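Local coordinates for protein alanine racemase (Acinetobacter baumannii, PDB 4QHR) that belongs to the alanine racemase family, whose members pair a TIM-barrel domain with a C-terminal domain rich in beta strands, at residues A4-D9 / M234-E239; I266-I271 / M302-I307; D275-A280 / V320-N325. All blocks are in the same frame, centred on the assembly; numbering follows the deposited sequence.

The three contacts show how one mixed sheet can gather distant pieces of a chain. Contact 1 closes first along the sequence, joining strand 4-8 to strand 234-246; contacts 2 and 3 follow, and their segments alternate. Strand 234-246 is shared ground: strand 264-269 of contact 2 and strand 319-321 of contact 3 both pair with it. The centres of contacts 1 and 3 lie about 9 Å apart, those of 2 and 3 about 11 Å, and those of 1 and 2 about 15 Å. The N-terminal strand is thereby built into the sheet of the C-terminal domain, while contacts 2 and 3 also reach the second subunit.

Contact 1: A4-D9 / M234-E239; sequences ATVYID and MTFTAE
Four backbone hydrogen bonds tie Thr5 to Thr237 and Tyr7 to Thr235, each pair bonded in both directions as in a regular antiparallel ladder. The straightest runs from Tyr7 N to Thr235 O (2.9 Å, 176° at the hydrogen), with the donor in the carbonyl plane; Thr237 N meets Thr5 O in the same way. The return bonds are less regular, Thr5 N standing 32° from the carbonyl plane of Thr237. Val6 and Phe236 form the non-hydrogen-bonded pair between them, and Ile8 with Met234 forms another just past Tyr7 and Thr235.

On the face carrying the threonines and Tyr7, the side chains of Thr5 and Thr237 lie side by side, and one water joins their hydroxyls, 2.9 Å from Thr5 OG1 and 2.8 Å from Thr237 OG1. Thr237 OG1 sits between its own backbone N and carbonyl carbon (chi1 76°), which also carries it to the edge of the Tyr7 ring, 3.4 Å from Tyr7 CE1. Thr5 CG2 covers one face of that ring, towards its rim. On the opposite face of the sheet, with Phe236 and Met234, Val6 divides its branches: CG1 reaches Met234 CG at 4.0 Å, while CG2 lies 3.8 Å from Phe236 CD1. Thr5 O meets the Phe236 ring at its edge.

Strand 4-8 is held between two neighbours, since strand 352-355 bonds in parallel to Ala4, Val6 and Ile8. Beyond strand 234-246 comes strand 319-321, where Gln319 touches Tyr7 and Thr237, and Trp323 follows to meet the Phe236 ring.

Contact 2: I266-I271 / M302-I307; sequences IAIVSI and MDMIAI
An antiparallel ladder of the C-terminal domain's sheet joins 266-271 to 302-307, with Ala267 paired to Ile307 and Val269 to Ile305. Each pair is bonded both ways; Val269 N to Ile305 O is the shortest of the four bonds at 2.8 Å, and its return, Ile305 N to Val269 O, stretches to 3.2 Å.

Ile305 and Ile307 both hold CG1 between the backbone N and the carbonyl carbon (chi1 69° and 62°), which lays each chain against the partner strand. Ile307 CD1 reaches Val269 CG2 at 3.6 Å, the two side chains crossing at about a right angle. Ile305 CG1 packs on Val269 CB at 3.7 Å, and its CD1 goes on to Ile271 CG2 at 3.8 Å, alongside. Across the sheet, Ile268 splits its branches: CG2 touches Met304 SD at 3.7 Å and CD1 meets Ala306 CB. Arg132 of the second subunit packs on Ile268 and Met304.

Past Val269 the strand breaks in an inverse gamma turn centred on Ser270, whose OG bonds to Gln3 O. Asp303 is salt-bridged to Arg350. Bonded pairs alternating with the non-hydrogen-bonded Ile268-Ala306 pair give the pattern of an antiparallel ladder, here within the strand-rich C-terminal domain of an alanine racemase.

Contact 3: D275-A280 / V320-N325; sequences DGYPRA and VELWGN
A single water bridges Tyr277 and Leu322: Tyr277 OH donates to it at 2.6 Å, and the water in turn donates a hydrogen bond to Leu322 O at 2.9 Å. It lies in the plane of the tyrosine ring, at the edge. No direct hydrogen bond links 275-280 to 320-325, and the rest of the contact is apolar.

Leu322 comes obliquely against the ring, its CB and CD2 both 3.6 Å from Tyr277 CE1. Tyr277 CG stands opposite its backbone N (chi1 -170°), which swings the ring across to this leucine. Pro278 CD lies over one face of the same ring, offset toward the rim. That CD atom also meets Trp323 at the edge of the indole, 4.0 Å from CZ3, and CZ3 is equally close to Tyr277 CD1. Trp323 thus reaches both residues with its six-membered ring.

Leu322 and Trp323 form a classic beta bulge opposite Phe236, where the chain turns a corner after strand 319-321. Pro278 also packs on Arg346 of the second subunit. Within the chain, Val287 of strand 286-289 touches Tyr277 and Leu322, whereas helix 340-345 covers Pro278 and Trp323 through Leu343.

Contact 1: A4-D9 / M234-E239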
ATOM      1  N   ALA A   4      -1.346   7.092 -13.783  1.00  9.39           N
ATOM      2  CA  ALA A   4      -1.845   6.242 -12.700  1.00  9.16           C
ATOM      3  C   ALA A   4      -2.639   7.192 -11.839  1.00  8.68           C
ATOM      4  O   ALA A   4      -2.093   8.136 -11.284  1.00  8.54           O
ATOM      5  CB  ALA A   4      -0.679   5.642 -11.913  1.00  9.13           C
ATOM      6  N   THR A   5      -3.939   6.954 -11.750  1.00  8.70           N
ATOM      7  CA  THR A   5      -4.900   7.898 -11.175  1.00  8.22           C
ATOM      8  C   THR A   5      -5.972   7.248 -10.266  1.00  8.15           C
ATOM      9  O   THR A   5      -6.486   6.183 -10.529  1.00  8.24           O
ATOM     10  CB  THR A   5      -5.594   8.610 -12.326  1.00  8.50           C
ATOM     11  OG1 THR A   5      -4.610   9.052 -13.259  1.00  8.82           O
ATOM     12  CG2 THR A   5      -6.367   9.830 -11.856  1.00  8.35           C
ATOM     13  N   VAL A   6      -6.286   7.940  -9.191  1.00  8.06           N
ATOM     14  CA  VAL A   6      -7.280   7.539  -8.198  1.00  8.01           C
ATOM     15  C   VAL A   6      -8.338   8.647  -8.219  1.00  8.14           C
ATOM     16  O   VAL A   6      -8.029   9.792  -7.857  1.00  8.25           O
ATOM     17  CB  VAL A   6      -6.680   7.426  -6.813  1.00  7.84           C
ATOM     18  CG1 VAL A   6      -7.761   7.300  -5.736  1.00  7.78           C
ATOM     19  CG2 VAL A   6      -5.688   6.243  -6.716  1.00  7.86           C
ATOM     20  N   TYR A   7      -9.530   8.293  -8.666  1.00  8.42           N
ATOM     21  CA  TYR A   7     -10.689   9.197  -8.806  1.00  9.14           C
ATOM     22  C   TYR A   7     -11.641   8.903  -7.685  1.00  9.07           C
ATOM     23  O   TYR A   7     -11.889   7.736  -7.403  1.00  8.55           O
ATOM     24  CB  TYR A   7     -11.477   8.923 -10.103  1.00  9.62           C
ATOM     25  CG  TYR A   7     -10.728   9.172 -11.377  1.00 10.27           C
ATOM     26  CD1 TYR A   7      -9.986   8.157 -11.979  1.00 10.91           C
ATOM     27  CD2 TYR A   7     -10.757  10.381 -11.974  1.00 10.55           C
ATOM     28  CE1 TYR A   7      -9.300   8.361 -13.150  1.00 11.63           C
ATOM     29  CE2 TYR A   7     -10.058  10.600 -13.130  1.00 11.43           C
ATOM     30  CZ  TYR A   7      -9.338   9.577 -13.717  1.00 11.66           C
ATOM     31  OH  TYR A   7      -8.644   9.766 -14.869  1.00 13.18           O
ATOM     32  N   ILE A   8     -12.194   9.948  -7.097  1.00  9.36           N
ATOM     33  CA  ILE A   8     -13.133   9.846  -5.990  1.00 10.44           C
ATOM     34  C   ILE A   8     -14.437  10.560  -6.347  1.00 10.89           C
ATOM     35  O   ILE A   8     -14.444  11.797  -6.491  1.00 11.97           O
ATOM     36  CB  ILE A   8     -12.531  10.482  -4.696  1.00 11.05           C
ATOM     37  CG1 ILE A   8     -11.154   9.918  -4.365  1.00 11.41           C
ATOM     38  CG2 ILE A   8     -13.484  10.266  -3.520  1.00 11.48           C
ATOM     39  CD1 ILE A   8     -11.207   8.439  -3.924  1.00 11.80           C
ATOM     40  N   ASP A   9     -15.526   9.812  -6.462  1.00 10.94           N
ATOM     41  CA  ASP A   9     -16.883  10.305  -6.849  1.00 12.01           C
ATOM     42  C   ASP A   9     -17.670  10.778  -5.617  1.00 11.44           C
ATOM     43  O   ASP A   9     -18.108   9.966  -4.815  1.00 10.65           O
ATOM     44  CB  ASP A   9     -17.560   9.191  -7.628  1.00 13.45           C
ATOM     45  CG  ASP A   9     -19.015   9.452  -8.014  1.00 15.86           C
ATOM     46  OD1 ASP A   9     -19.630  10.521  -7.826  1.00 15.63           O
ATOM     47  OD2 ASP A   9     -19.559   8.457  -8.571  1.00 18.77           O
ATOM     48  N   MET A 234     -14.434   4.929  -5.459  1.00  7.78           N
ATOM     49  CA  MET A 234     -13.118   4.998  -6.049  1.00  7.50           C
ATOM     50  C   MET A 234     -13.040   4.262  -7.391  1.00  7.24           C
ATOM     51  O   MET A 234     -13.412   3.082  -7.469  1.00  6.83           O
ATOM     52  CB  MET A 234     -12.058   4.361  -5.119  1.00  7.45           C
ATOM     53  CG  MET A 234     -10.647   4.493  -5.629  1.00  7.59           C
ATOM     54  SD  MET A 234      -9.300   3.703  -4.725  1.00  7.95           S
ATOM     55  CE  MET A 234      -9.479   4.415  -3.080  1.00  7.86           C
ATOM     56  N   THR A 235     -12.502   4.957  -8.391  1.00  7.25           N
ATOM     57  CA  THR A 235     -11.987   4.307  -9.601  1.00  7.46           C
ATOM     58  C   THR A 235     -10.468   4.443  -9.666  1.00  7.49           C
ATOM     59  O   THR A 235      -9.904   5.574  -9.555  1.00  7.85           O
ATOM     60  CB  THR A 235     -12.643   4.886 -10.848  1.00  7.52           C
ATOM     61  OG1 THR A 235     -14.054   4.831 -10.658  1.00  7.51           O
ATOM     62  CG2 THR A 235     -12.301   4.015 -12.062  1.00  7.51           C
ATOM     63  N   PHE A 236      -9.778   3.321  -9.868  1.00  7.45           N
ATOM     64  CA  PHE A 236      -8.304   3.291  -9.892  1.00  7.55           C
ATOM     65  C   PHE A 236      -7.945   2.948 -11.346  1.00  8.06           C
ATOM     66  O   PHE A 236      -8.278   1.864 -11.836  1.00  7.83           O
ATOM     67  CB  PHE A 236      -7.823   2.234  -8.885  1.00  7.64           C
ATOM     68  CG  PHE A 236      -6.311   2.120  -8.694  1.00  7.69           C
ATOM     69  CD1 PHE A 236      -5.411   3.178  -8.927  1.00  7.72           C
ATOM     70  CD2 PHE A 236      -5.796   0.940  -8.209  1.00  7.92           C
ATOM     71  CE1 PHE A 236      -4.039   3.001  -8.701  1.00  7.75           C
ATOM     72  CE2 PHE A 236      -4.445   0.753  -7.998  1.00  7.82           C
ATOM     73  CZ  PHE A 236      -3.567   1.777  -8.253  1.00  7.98           C
ATOM     74  N   THR A 237      -7.291   3.896 -12.031  1.00  8.57           N
ATOM     75  CA  THR A 237      -6.883   3.712 -13.438  1.00  8.76           C
ATOM     76  C   THR A 237      -5.392   3.844 -13.749  1.00  8.89           C
ATOM     77  O   THR A 237      -4.612   4.391 -12.993  1.00  8.94           O
ATOM     78  CB  THR A 237      -7.667   4.647 -14.393  1.00  8.58           C
ATOM     79  OG1 THR A 237      -7.177   5.997 -14.308  1.00  8.72           O
ATOM     80  CG2 THR A 237      -9.178   4.568 -14.095  1.00  9.01           C
ATOM     81  N   ALA A 238      -5.008   3.297 -14.912  1.00  9.24           N
ATOM     82  CA  ALA A 238      -3.696   3.499 -15.497  1.00  9.45           C
ATOM     83  C   ALA A 238      -3.852   3.405 -17.046  1.00  9.86           C
ATOM     84  O   ALA A 238      -4.963   3.406 -17.552  1.00 11.29           O
ATOM     85  CB  ALA A 238      -2.670   2.501 -14.933  1.00  9.17           C
ATOM     86  N   GLU A 239      -2.769   3.384 -17.786  1.00 10.08           N
ATOM     87  CA  GLU A 239      -2.825   3.345 -19.237  1.00 10.26           C
ATOM     88  C   GLU A 239      -1.882   2.309 -19.810  1.00  9.77           C
ATOM     89  O   GLU A 239      -0.874   1.885 -19.193  1.00  9.45           O
ATOM     90  CB  GLU A 239      -2.491   4.747 -19.844  1.00 10.74           C
ATOM     91  CG  GLU A 239      -3.675   5.710 -19.796  1.00 11.61           C
ATOM     92  CD  GLU A 239      -3.323   7.054 -20.381  1.00 12.81           C
ATOM     93  OE1 GLU A 239      -2.246   7.160 -21.050  1.00 14.21           O
ATOM     94  OE2 GLU A 239      -4.112   7.988 -20.174  1.00 13.53           O
TER
HETATM   95  O   HOH W   1      -4.610   6.877 -15.173  1.00 13.19           O

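Contact 2: I266-I271 / M302-I307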
ATOM      1  N   ILE A 266      -0.423  -8.788 -26.055  1.00 15.38           N
ATOM      2  CA  ILE A 266      -0.168  -8.435 -24.665  1.00 14.46           C
ATOM      3  C   ILE A 266      -0.077  -6.948 -24.623  1.00 12.36           C
ATOM      4  O   ILE A 266       0.493  -6.359 -25.519  1.00 10.92           O
ATOM      5  CB  ILE A 266       1.215  -8.966 -24.232  1.00 14.88           C
ATOM      6  CG1 ILE A 266       1.198 -10.498 -24.269  1.00 15.36           C
ATOM      7  CG2 ILE A 266       1.575  -8.498 -22.830  1.00 15.49           C
ATOM      8  CD1 ILE A 266       0.036 -11.136 -23.524  1.00 15.67           C
ATOM      9  N   ALA A 267      -0.643  -6.334 -23.598  1.00 11.29           N
ATOM     10  CA  ALA A 267      -0.356  -4.914 -23.360  1.00 10.88           C
ATOM     11  C   ALA A 267       0.327  -4.762 -21.985  1.00 10.68           C
ATOM     12  O   ALA A 267       0.018  -5.491 -21.044  1.00 10.00           O
ATOM     13  CB  ALA A 267      -1.625  -4.120 -23.401  1.00 11.28           C
ATOM     14  N   ILE A 268       1.245  -3.801 -21.903  1.00  9.99           N
ATOM     15  CA  ILE A 268       1.830  -3.435 -20.649  1.00 10.33           C
ATOM     16  C   ILE A 268       1.115  -2.179 -20.148  1.00  9.78           C
ATOM     17  O   ILE A 268       0.870  -1.210 -20.897  1.00  9.29           O
ATOM     18  CB  ILE A 268       3.346  -3.240 -20.737  1.00 10.58           C
ATOM     19  CG1 ILE A 268       4.018  -4.460 -21.371  1.00 10.82           C
ATOM     20  CG2 ILE A 268       3.922  -2.951 -19.347  1.00 11.17           C
ATOM     21  CD1 ILE A 268       3.740  -5.787 -20.674  1.00 10.91           C
ATOM     22  N   VAL A 269       0.776  -2.207 -18.852  1.00  9.15           N
ATOM     23  CA  VAL A 269       0.026  -1.147 -18.232  1.00  8.73           C
ATOM     24  C   VAL A 269       0.872  -0.467 -17.156  1.00  8.02           C
ATOM     25  O   VAL A 269       1.628  -1.137 -16.447  1.00  8.19           O
ATOM     26  CB  VAL A 269      -1.235  -1.724 -17.568  1.00  9.13           C
ATOM     27  CG1 VAL A 269      -1.985  -0.655 -16.820  1.00  9.02           C
ATOM     28  CG2 VAL A 269      -2.143  -2.343 -18.636  1.00  9.23           C
ATOM     29  N   SER A 270       0.703   0.842 -17.003  1.00  7.30           N
ATOM     30  CA  SER A 270       1.483   1.609 -16.092  1.00  6.77           C
ATOM     31  C   SER A 270       0.904   1.589 -14.663  1.00  6.43           C
ATOM     32  O   SER A 270       0.571   2.628 -14.113  1.00  6.36           O
ATOM     33  CB  SER A 270       1.627   3.055 -16.565  1.00  6.57           C
ATOM     34  OG  SER A 270       0.352   3.703 -16.733  1.00  6.47           O
ATOM     35  N   ILE A 271       0.845   0.411 -14.086  1.00  6.00           N
ATOM     36  CA  ILE A 271       0.568   0.288 -12.643  1.00  5.87           C
ATOM     37  C   ILE A 271       1.272  -0.928 -12.111  1.00  5.86           C
ATOM     38  O   ILE A 271       1.473  -1.891 -12.875  1.00  6.03           O
ATOM     39  CB  ILE A 271      -0.928   0.173 -12.410  1.00  5.84           C
ATOM     40  CG1 ILE A 271      -1.278   0.779 -11.068  1.00  5.93           C
ATOM     41  CG2 ILE A 271      -1.420  -1.297 -12.465  1.00  5.84           C
ATOM     42  CD1 ILE A 271      -1.226   2.288 -11.076  1.00  5.93           C
ATOM     43  N   MET A 302       6.797  -3.951  -9.728  1.00  7.87           N
ATOM     44  CA  MET A 302       6.667  -2.739  -8.946  1.00  7.72           C
ATOM     45  C   MET A 302       5.877  -1.690  -9.707  1.00  7.71           C
ATOM     46  O   MET A 302       5.041  -1.072  -9.114  1.00  7.39           O
ATOM     47  CB  MET A 302       8.025  -2.227  -8.501  1.00  7.50           C
ATOM     48  CG  MET A 302       7.923  -1.120  -7.438  1.00  7.45           C
ATOM     49  SD  MET A 302       9.548  -0.711  -6.768  1.00  7.50           S
ATOM     50  CE  MET A 302       9.915  -2.233  -5.888  1.00  7.73           C
ATOM     51  N   ASP A 303       6.184  -1.503 -11.008  1.00  8.02           N
ATOM     52  CA  ASP A 303       5.700  -0.416 -11.824  1.00  8.67           C
ATOM     53  C   ASP A 303       4.823  -0.781 -13.008  1.00  8.75           C
ATOM     54  O   ASP A 303       4.238   0.110 -13.659  1.00  9.53           O
ATOM     55  CB  ASP A 303       6.889   0.343 -12.398  1.00  9.03           C
ATOM     56  CG  ASP A 303       7.862   0.768 -11.326  1.00  8.99           C
ATOM     57  OD1 ASP A 303       7.502   1.190 -10.215  1.00  8.89           O
ATOM     58  OD2 ASP A 303       9.044   0.673 -11.624  1.00  9.69           O
ATOM     59  N   MET A 304       4.674  -2.055 -13.275  1.00  8.62           N
ATOM     60  CA  MET A 304       4.004  -2.499 -14.495  1.00  8.75           C
ATOM     61  C   MET A 304       3.267  -3.822 -14.306  1.00  8.35           C
ATOM     62  O   MET A 304       3.678  -4.634 -13.468  1.00  7.51           O
ATOM     63  CB  MET A 304       5.032  -2.725 -15.574  1.00  9.38           C
ATOM     64  CG  MET A 304       5.523  -1.479 -16.234  1.00 10.15           C
ATOM     65  SD  MET A 304       6.876  -1.825 -17.393  1.00 11.82           S
ATOM     66  CE  MET A 304       8.303  -2.016 -16.329  1.00 10.96           C
ATOM     67  N   ILE A 305       2.188  -3.980 -15.078  1.00  7.99           N
ATOM     68  CA  ILE A 305       1.504  -5.258 -15.222  1.00  7.81           C
ATOM     69  C   ILE A 305       1.310  -5.572 -16.702  1.00  7.92           C
ATOM     70  O   ILE A 305       1.340  -4.664 -17.578  1.00  7.49           O
ATOM     71  CB  ILE A 305       0.121  -5.333 -14.448  1.00  7.63           C
ATOM     72  CG1 ILE A 305      -0.931  -4.418 -15.083  1.00  7.52           C
ATOM     73  CG2 ILE A 305       0.303  -5.046 -12.995  1.00  7.58           C
ATOM     74  CD1 ILE A 305      -2.310  -4.418 -14.443  1.00  7.46           C
ATOM     75  N   ALA A 306       1.082  -6.874 -16.981  1.00  8.09           N
ATOM     76  CA  ALA A 306       0.765  -7.319 -18.331  1.00  8.33           C
ATOM     77  C   ALA A 306      -0.675  -7.867 -18.377  1.00  8.98           C
ATOM     78  O   ALA A 306      -1.117  -8.537 -17.437  1.00  8.69           O
ATOM     79  CB  ALA A 306       1.756  -8.373 -18.779  1.00  8.45           C
ATOM     80  N   ILE A 307      -1.386  -7.570 -19.469  1.00  9.91           N
ATOM     81  CA  ILE A 307      -2.743  -8.007 -19.684  1.00 11.25           C
ATOM     82  C   ILE A 307      -2.862  -8.647 -21.069  1.00 11.88           C
ATOM     83  O   ILE A 307      -2.148  -8.261 -22.022  1.00 10.29           O
ATOM     84  CB  ILE A 307      -3.755  -6.858 -19.511  1.00 12.90           C
ATOM     85  CG1 ILE A 307      -3.517  -5.780 -20.516  1.00 14.12           C
ATOM     86  CG2 ILE A 307      -3.663  -6.224 -18.092  1.00 12.72           C
ATOM     87  CD1 ILE A 307      -4.413  -4.599 -20.259  1.00 15.88           C
TER

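Contact 3: D275-A280 / V320-N325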
ATOM      1  N   ASP A 275       2.474   1.259  -6.839  1.00  6.04           N
ATOM      2  CA  ASP A 275       1.315   2.146  -6.755  1.00  6.25           C
ATOM      3  C   ASP A 275       0.262   1.675  -5.766  1.00  6.44           C
ATOM      4  O   ASP A 275      -0.679   2.401  -5.487  1.00  6.50           O
ATOM      5  CB  ASP A 275       0.651   2.251  -8.094  1.00  6.07           C
ATOM      6  CG  ASP A 275       1.583   2.686  -9.122  1.00  6.03           C
ATOM      7  OD1 ASP A 275       1.788   3.924  -9.156  1.00  5.88           O
ATOM      8  OD2 ASP A 275       2.136   1.795  -9.841  1.00  5.70           O
ATOM      9  N   GLY A 276       0.441   0.485  -5.248  1.00  6.55           N
ATOM     10  CA  GLY A 276      -0.542  -0.151  -4.382  1.00  6.56           C
ATOM     11  C   GLY A 276      -1.469  -1.119  -5.102  1.00  6.88           C
ATOM     12  O   GLY A 276      -2.384  -1.621  -4.493  1.00  6.79           O
ATOM     13  N   TYR A 277      -1.220  -1.426  -6.379  1.00  7.05           N
ATOM     14  CA  TYR A 277      -1.935  -2.514  -7.011  1.00  7.52           C
ATOM     15  C   TYR A 277      -1.365  -3.855  -6.501  1.00  8.10           C
ATOM     16  O   TYR A 277      -0.150  -4.013  -6.520  1.00  7.97           O
ATOM     17  CB  TYR A 277      -1.780  -2.413  -8.520  1.00  7.52           C
ATOM     18  CG  TYR A 277      -2.682  -3.365  -9.291  1.00  7.49           C
ATOM     19  CD1 TYR A 277      -4.049  -3.137  -9.387  1.00  7.65           C
ATOM     20  CD2 TYR A 277      -2.181  -4.471  -9.899  1.00  7.55           C
ATOM     21  CE1 TYR A 277      -4.882  -3.997 -10.095  1.00  7.64           C
ATOM     22  CE2 TYR A 277      -2.992  -5.330 -10.641  1.00  7.87           C
ATOM     23  CZ  TYR A 277      -4.347  -5.099 -10.720  1.00  8.01           C
ATOM     24  OH  TYR A 277      -5.144  -5.971 -11.451  1.00  8.18           O
ATOM     25  N   PRO A 278      -2.217  -4.789  -6.011  1.00  8.91           N
ATOM     26  CA  PRO A 278      -1.681  -5.931  -5.276  1.00  9.27           C
ATOM     27  C   PRO A 278      -0.949  -6.898  -6.191  1.00  9.67           C
ATOM     28  O   PRO A 278      -1.322  -7.018  -7.351  1.00  9.47           O
ATOM     29  CB  PRO A 278      -2.912  -6.619  -4.686  1.00  9.24           C
ATOM     30  CG  PRO A 278      -4.044  -5.700  -4.868  1.00  9.24           C
ATOM     31  CD  PRO A 278      -3.702  -4.763  -5.988  1.00  8.99           C
ATOM     32  N   ARG A 279       0.069  -7.563  -5.652  1.00  9.90           N
ATOM     33  CA  ARG A 279       0.965  -8.394  -6.429  1.00 10.81           C
ATOM     34  C   ARG A 279       0.500  -9.824  -6.524  1.00 12.03           C
ATOM     35  O   ARG A 279       0.560 -10.404  -7.626  1.00 13.35           O
ATOM     36  CB  ARG A 279       2.375  -8.421  -5.781  1.00 11.00           C
ATOM     37  CG  ARG A 279       3.400  -9.288  -6.445  1.00 11.41           C
ATOM     38  CD  ARG A 279       4.786  -9.234  -5.780  1.00 11.87           C
ATOM     39  NE  ARG A 279       5.623 -10.317  -6.308  1.00 12.08           N
ATOM     40  CZ  ARG A 279       5.611 -11.584  -5.853  1.00 12.75           C
ATOM     41  NH1 ARG A 279       4.845 -11.950  -4.810  1.00 13.54           N
ATOM     42  NH2 ARG A 279       6.408 -12.493  -6.401  1.00 12.58           N
ATOM     43  N   ALA A 280       0.118 -10.412  -5.403  1.00 11.52           N
ATOM     44  CA  ALA A 280       0.067 -11.867  -5.337  1.00 12.87           C
ATOM     45  C   ALA A 280      -1.390 -12.383  -5.394  1.00 13.25           C
ATOM     46  O   ALA A 280      -2.179 -12.109  -4.512  1.00 14.99           O
ATOM     47  CB  ALA A 280       0.798 -12.370  -4.099  1.00 12.41           C
ATOM     48  N   VAL A 320      -7.173   1.981 -18.667  1.00 10.70           N
ATOM     49  CA  VAL A 320      -7.371   0.661 -18.098  1.00  9.98           C
ATOM     50  C   VAL A 320      -7.841   0.827 -16.633  1.00  9.84           C
ATOM     51  O   VAL A 320      -7.187   1.556 -15.858  1.00 10.10           O
ATOM     52  CB  VAL A 320      -6.045  -0.122 -18.094  1.00  9.87           C
ATOM     53  CG1 VAL A 320      -6.182  -1.477 -17.392  1.00  9.54           C
ATOM     54  CG2 VAL A 320      -5.559  -0.322 -19.523  1.00 10.12           C
ATOM     55  N   GLU A 321      -8.968   0.209 -16.299  1.00  9.53           N
ATOM     56  CA  GLU A 321      -9.539   0.298 -14.974  1.00  9.68           C
ATOM     57  C   GLU A 321      -9.102  -0.877 -14.117  1.00  9.77           C
ATOM     58  O   GLU A 321      -9.377  -2.046 -14.446  1.00  9.82           O
ATOM     59  CB  GLU A 321     -11.069   0.352 -15.054  1.00  9.59           C
ATOM     60  CG  GLU A 321     -11.750   0.343 -13.677  1.00  9.62           C
ATOM     61  CD  GLU A 321     -13.277   0.400 -13.815  1.00 10.06           C
ATOM     62  OE1 GLU A 321     -13.729   1.117 -14.740  1.00 11.06           O
ATOM     63  OE2 GLU A 321     -13.990  -0.287 -13.060  1.00  9.39           O
ATOM     64  N   LEU A 322      -8.438  -0.583 -12.998  1.00  9.77           N
ATOM     65  CA  LEU A 322      -7.990  -1.629 -12.092  1.00  9.26           C
ATOM     66  C   LEU A 322      -9.090  -1.982 -11.123  1.00  9.26           C
ATOM     67  O   LEU A 322      -9.330  -3.147 -10.842  1.00  9.09           O
ATOM     68  CB  LEU A 322      -6.723  -1.201 -11.402  1.00  9.86           C
ATOM     69  CG  LEU A 322      -5.733  -0.826 -12.496  1.00 10.42           C
ATOM     70  CD1 LEU A 322      -4.825   0.219 -11.971  1.00 10.91           C
ATOM     71  CD2 LEU A 322      -5.068  -2.069 -13.075  1.00 10.22           C
ATOM     72  N   TRP A 323      -9.811  -0.985 -10.642  1.00  8.63           N
ATOM     73  CA  TRP A 323     -11.097  -1.228 -10.065  1.00  8.40           C
ATOM     74  C   TRP A 323     -11.892   0.034 -10.083  1.00  8.65           C
ATOM     75  O   TRP A 323     -11.323   1.131 -10.255  1.00  8.34           O
ATOM     76  CB  TRP A 323     -10.972  -1.798  -8.651  1.00  8.61           C
ATOM     77  CG  TRP A 323     -10.219  -0.989  -7.623  1.00  8.20           C
ATOM     78  CD1 TRP A 323     -10.682   0.110  -6.929  1.00  8.39           C
ATOM     79  CD2 TRP A 323      -8.958  -1.308  -7.060  1.00  8.10           C
ATOM     80  NE1 TRP A 323      -9.735   0.506  -6.008  1.00  8.23           N
ATOM     81  CE2 TRP A 323      -8.671  -0.348  -6.083  1.00  8.00           C
ATOM     82  CE3 TRP A 323      -8.009  -2.305  -7.325  1.00  7.94           C
ATOM     83  CZ2 TRP A 323      -7.481  -0.358  -5.352  1.00  8.06           C
ATOM     84  CZ3 TRP A 323      -6.830  -2.306  -6.593  1.00  8.10           C
ATOM     85  CH2 TRP A 323      -6.597  -1.339  -5.605  1.00  8.09           C
ATOM     86  N   GLY A 324     -13.210  -0.111  -9.959  1.00  8.80           N
ATOM     87  CA  GLY A 324     -14.137   1.016 -10.014  1.00  8.89           C
ATOM     88  C   GLY A 324     -15.554   0.504 -10.290  1.00  9.35           C
ATOM     89  O   GLY A 324     -16.005  -0.434  -9.672  1.00  9.46           O
ATOM     90  N   ASN A 325     -16.272   1.126 -11.212  1.00 10.09           N
ATOM     91  CA  ASN A 325     -17.646   0.660 -11.485  1.00 10.92           C
ATOM     92  C   ASN A 325     -17.746  -0.592 -12.387  1.00 10.82           C
ATOM     93  O   ASN A 325     -18.809  -1.249 -12.419  1.00 11.31           O
ATOM     94  CB  ASN A 325     -18.447   1.759 -12.128  1.00 11.34           C
ATOM     95  CG  ASN A 325     -18.796   2.859 -11.179  1.00 11.76           C
ATOM     96  OD1 ASN A 325     -18.227   3.976 -11.241  1.00 12.64           O
ATOM     97  ND2 ASN A 325     -19.709   2.577 -10.300  1.00 11.88           N
TER
HETATM   98  O   HOH W   2      -7.651  -5.441 -11.540  1.00  5.79           O